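Local atomic coordinates of conserved lipoprotein, putative (Clostridium novyi, PDB entry 4L1N), a protein that is of unknown function but is a putative conserved lipoprotein of the DUF4652 family, related in sequence to beta-propeller proteins and probably tethered to the membrane. Residues L186-D190 and D191-E195; L111-D114 and Q115-T119. All blocks are in the same frame, centred on the assembly; numbering follows the deposited sequence.

Contact 1 (L186-D190 and D191-E195); sequences LVYED and DDLLE
The carbonyl oxygen of Glu195 receives the backbone N-H of Glu189 in a nearly straight bond (N to O 3.0 Å, 172° at the hydrogen). A CA-H...O contact from Tyr188 meets the same oxygen, with Tyr188 CA 3.5 Å from Glu195 O. These contacts draw the ends of the loop together where strand 180-188 stops and strand 196-204 is about to begin, so the ten residues form the tip of a beta hairpin. At its far end a type I beta turn runs from Asp190 to Leu193, with Leu193 N bonded to Asp190 O at 3.3 Å. Asp190 also closes an Asx turn. With chi1 at 60°, its carboxylate is tucked between its own N and carbonyl carbon and folds back over the turn, where OD1 accepts Asp192 N at 3.2 Å from above the carboxylate plane. Beside the turn, Leu193 lays CD2 over one face of the Tyr188 ring in a CH-pi contact, 3.9 Å from the centroid and displaced toward CG. The two side chains cross at about a right angle, and Gln144 and Val142 of a neighbouring loop touch Tyr188 and Leu193 respectively. On the exposed side, Glu189 and Glu195 meet through their methylenes, CG to CG at 3.6 Å. Their carboxylates are turned 52° against each other, and the Glu189 group reaches His197. Asp191 makes a salt bridge to Lys168. Asp190 OD2 and Asp192 OD2 lie 4.4 Å apart, a like-charge approach that may raise the pKa of one of them slightly.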
# COMPACT_ATOMS: atom_id res chain seq x y z
N LEU A 186 6.09 -11.95 6.72
CA LEU A 186 6.20 -13.32 6.24
C LEU A 186 7.72 -13.64 6.08
O LEU A 186 8.41 -13.02 5.25
CB LEU A 186 5.42 -13.53 4.94
CG LEU A 186 5.63 -14.86 4.19
CD1 LEU A 186 4.80 -15.97 4.79
CD2 LEU A 186 5.32 -14.71 2.68
N VAL A 187 8.23 -14.53 6.94
CA VAL A 187 9.64 -14.91 6.91
C VAL A 187 9.84 -16.25 6.20
O VAL A 187 9.24 -17.23 6.59
CB VAL A 187 10.26 -14.97 8.31
CG1 VAL A 187 11.77 -15.06 8.21
CG2 VAL A 187 9.83 -13.78 9.15
N TYR A 188 10.67 -16.27 5.14
CA TYR A 188 11.08 -17.47 4.43
C TYR A 188 12.38 -17.95 5.10
O TYR A 188 13.20 -17.12 5.49
CB TYR A 188 11.27 -17.18 2.95
CG TYR A 188 9.98 -17.02 2.17
CD1 TYR A 188 9.22 -18.13 1.80
CD2 TYR A 188 9.58 -15.77 1.70
CE1 TYR A 188 8.07 -18.00 1.01
CE2 TYR A 188 8.43 -15.62 0.93
CZ TYR A 188 7.67 -16.74 0.59
OH TYR A 188 6.54 -16.57 -0.19
N GLU A 189 12.51 -19.25 5.34
CA GLU A 189 13.66 -19.82 6.04
C GLU A 189 14.95 -19.75 5.23
O GLU A 189 16.01 -19.53 5.80
CB GLU A 189 13.39 -21.26 6.48
CG GLU A 189 12.23 -21.44 7.47
CD GLU A 189 12.06 -20.53 8.68
OE1 GLU A 189 13.06 -20.29 9.40
OE2 GLU A 189 10.92 -20.08 8.92
N ASP A 190 14.86 -19.93 3.90
CA ASP A 190 16.02 -19.93 3.01
C ASP A 190 15.62 -19.51 1.59
O ASP A 190 14.46 -19.18 1.33
CB ASP A 190 16.71 -21.31 3.00
CG ASP A 190 15.85 -22.46 2.54
OD1 ASP A 190 14.82 -22.21 1.90
OD2 ASP A 190 16.21 -23.60 2.83
N ASP A 191 16.59 -19.55 0.66
CA ASP A 191 16.42 -19.09 -0.70
C ASP A 191 15.58 -20.00 -1.57
O ASP A 191 15.22 -19.59 -2.67
CB ASP A 191 17.78 -18.83 -1.34
CG ASP A 191 18.44 -17.52 -0.91
OD1 ASP A 191 17.76 -16.68 -0.26
OD2 ASP A 191 19.62 -17.33 -1.26
N ASP A 192 15.21 -21.20 -1.07
CA ASP A 192 14.36 -22.14 -1.80
C ASP A 192 12.90 -21.68 -1.77
O ASP A 192 12.12 -22.10 -2.61
CB ASP A 192 14.48 -23.57 -1.23
CG ASP A 192 15.72 -24.34 -1.63
OD1 ASP A 192 16.52 -23.81 -2.44
OD2 ASP A 192 15.88 -25.50 -1.18
N LEU A 193 12.54 -20.82 -0.79
CA LEU A 193 11.22 -20.22 -0.57
C LEU A 193 10.08 -21.29 -0.45
O LEU A 193 8.90 -21.04 -0.76
CB LEU A 193 10.95 -19.20 -1.67
CG LEU A 193 12.05 -18.13 -1.82
CD1 LEU A 193 11.85 -17.30 -3.05
CD2 LEU A 193 12.16 -17.22 -0.59
N LEU A 194 10.44 -22.46 0.11
CA LEU A 194 9.55 -23.60 0.30
C LEU A 194 8.99 -23.70 1.71
O LEU A 194 8.04 -24.44 1.94
CB LEU A 194 10.29 -24.91 -0.05
CG LEU A 194 10.75 -25.14 -1.51
CD1 LEU A 194 11.31 -26.50 -1.65
CD2 LEU A 194 9.62 -24.92 -2.51
N GLU A 195 9.60 -23.01 2.66
CA GLU A 195 9.20 -23.00 4.06
C GLU A 195 9.22 -21.60 4.55
O GLU A 195 10.22 -20.90 4.37
CB GLU A 195 10.14 -23.88 4.90
CG GLU A 195 9.78 -23.90 6.39
CD GLU A 195 10.65 -24.78 7.25
OE1 GLU A 195 11.65 -25.33 6.73
OE2 GLU A 195 10.33 -24.92 8.45
O HOH W 1 12.60 -23.19 1.77

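Contact 2 (L111-D114 and Q115-T119)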
# COMPACT_ATOMS: atom_id res chain seq x y z
N LEU A 111 2.82 4.69 -8.86
CA LEU A 111 4.21 4.48 -8.55
C LEU A 111 5.08 4.99 -9.68
O LEU A 111 4.93 4.54 -10.83
CB LEU A 111 4.39 2.98 -8.34
CG LEU A 111 5.42 2.51 -7.34
CD1 LEU A 111 5.29 3.21 -6.00
CD2 LEU A 111 5.32 1.03 -7.18
N ASP A 112 5.91 6.01 -9.39
CA ASP A 112 6.89 6.61 -10.30
C ASP A 112 8.02 5.60 -10.43
O ASP A 112 8.74 5.37 -9.45
CB ASP A 112 7.38 7.96 -9.74
CG ASP A 112 8.28 8.82 -10.60
OD1 ASP A 112 8.66 8.37 -11.71
OD2 ASP A 112 8.60 9.96 -10.18
N GLN A 113 8.09 4.92 -11.58
CA GLN A 113 9.08 3.88 -11.88
C GLN A 113 9.23 3.73 -13.37
O GLN A 113 8.25 3.85 -14.11
CB GLN A 113 8.71 2.54 -11.22
CG GLN A 113 7.25 2.12 -11.36
CD GLN A 113 7.00 0.70 -10.92
OE1 GLN A 113 7.83 0.03 -10.29
NE2 GLN A 113 5.82 0.21 -11.27
N ASP A 114 10.48 3.49 -13.81
CA ASP A 114 10.85 3.39 -15.24
C ASP A 114 10.40 2.07 -15.85
O ASP A 114 10.05 2.03 -17.04
CB ASP A 114 12.36 3.56 -15.40
CG ASP A 114 12.91 4.73 -14.59
OD1 ASP A 114 12.61 5.90 -14.96
OD2 ASP A 114 13.58 4.47 -13.55
N GLN A 115 10.40 1.00 -15.05
CA GLN A 115 9.96 -0.34 -15.43
C GLN A 115 8.77 -0.70 -14.56
O GLN A 115 8.66 -0.19 -13.45
CB GLN A 115 11.10 -1.36 -15.28
CG GLN A 115 12.27 -1.15 -16.25
CD GLN A 115 13.32 -2.23 -16.17
OE1 GLN A 115 13.74 -2.68 -15.09
NE2 GLN A 115 13.81 -2.65 -17.33
N GLN A 116 7.88 -1.58 -15.05
CA GLN A 116 6.68 -2.04 -14.34
C GLN A 116 7.04 -3.20 -13.39
O GLN A 116 6.47 -4.29 -13.54
CB GLN A 116 5.62 -2.49 -15.38
CG GLN A 116 5.07 -1.37 -16.28
CD GLN A 116 3.88 -0.68 -15.68
OE1 GLN A 116 3.99 0.41 -15.08
NE2 GLN A 116 2.70 -1.29 -15.83
N LYS A 117 7.97 -2.97 -12.41
CA LYS A 117 8.39 -4.06 -11.54
C LYS A 117 7.72 -4.09 -10.16
O LYS A 117 7.56 -5.19 -9.62
CB LYS A 117 9.93 -4.11 -11.39
CG LYS A 117 10.60 -2.99 -10.58
CD LYS A 117 11.80 -3.51 -9.77
CE LYS A 117 13.11 -3.54 -10.54
NZ LYS A 117 14.15 -4.34 -9.83
N ASN A 118 7.36 -2.93 -9.57
CA ASN A 118 6.76 -2.87 -8.22
C ASN A 118 5.34 -2.36 -8.24
O ASN A 118 4.91 -1.71 -9.20
CB ASN A 118 7.60 -2.03 -7.29
CG ASN A 118 8.82 -2.76 -6.83
OD1 ASN A 118 8.75 -3.91 -6.39
ND2 ASN A 118 9.97 -2.15 -6.97
N THR A 119 4.60 -2.66 -7.15
CA THR A 119 3.19 -2.31 -7.05
C THR A 119 2.69 -2.05 -5.62
O THR A 119 3.16 -2.72 -4.70
CB THR A 119 2.39 -3.52 -7.61
OG1 THR A 119 1.02 -3.19 -7.65
CG2 THR A 119 2.57 -4.81 -6.79
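Gln113 and Asn118 meet through a pair of hydrogen bonds that engage both ends of the glutamine amide. OE1 accepts Asn118 N at 3.1 Å, in the carbonyl plane and on a lone pair, while NE2 donates to Asn118 O at 3.0 Å along a more bent path (135° at the hydrogen), the oxygen standing 30° out of the amide plane. The two bonds together fix the rotation of the amide. From CG the Gln113 chain runs extended (chi2 170°), which carries the amide across to the other limb. Beside it, Leu111 CD2 packs 3.8 Å from Asn118 CB, with Met51, Phe52 and Ile135 also touching this leucine. Residues 111-119 form the connection between strands 105-111 and 118-125, where the side-chain amide of Gln113 pairs with both the N-H and the C=O of Asn118, the first residue of the latter. The far end is much looser: Asp114, Gln115 and Gln116 are exposed, and the chain turns back through an inverse gamma turn centred on Gln116, whose Lys117 N to Gln115 O bond is weak at 3.0 Å.

In the fold
From the N terminus, contact 2 comes first, where the chain leaves strand 105-111 and turns back into strand 118-125. In the nine-stranded antiparallel sheet these two strands are not neighbours; strands 49-56, 157-160, 147-152 and 130-137 lie between them in the order, so the loop at 111-119 joins an inner strand to an outermost one. Contact 1 follows much later and closes the hairpin between strands 180-188 and 196-204 of the separate three-stranded sheet, near the C terminus. The contacts are in series, neither nested nor crossed. Each serves a different sheet, and the contacts do not touch: their centres lie 25 Å apart and their nearest atoms about 14 Å.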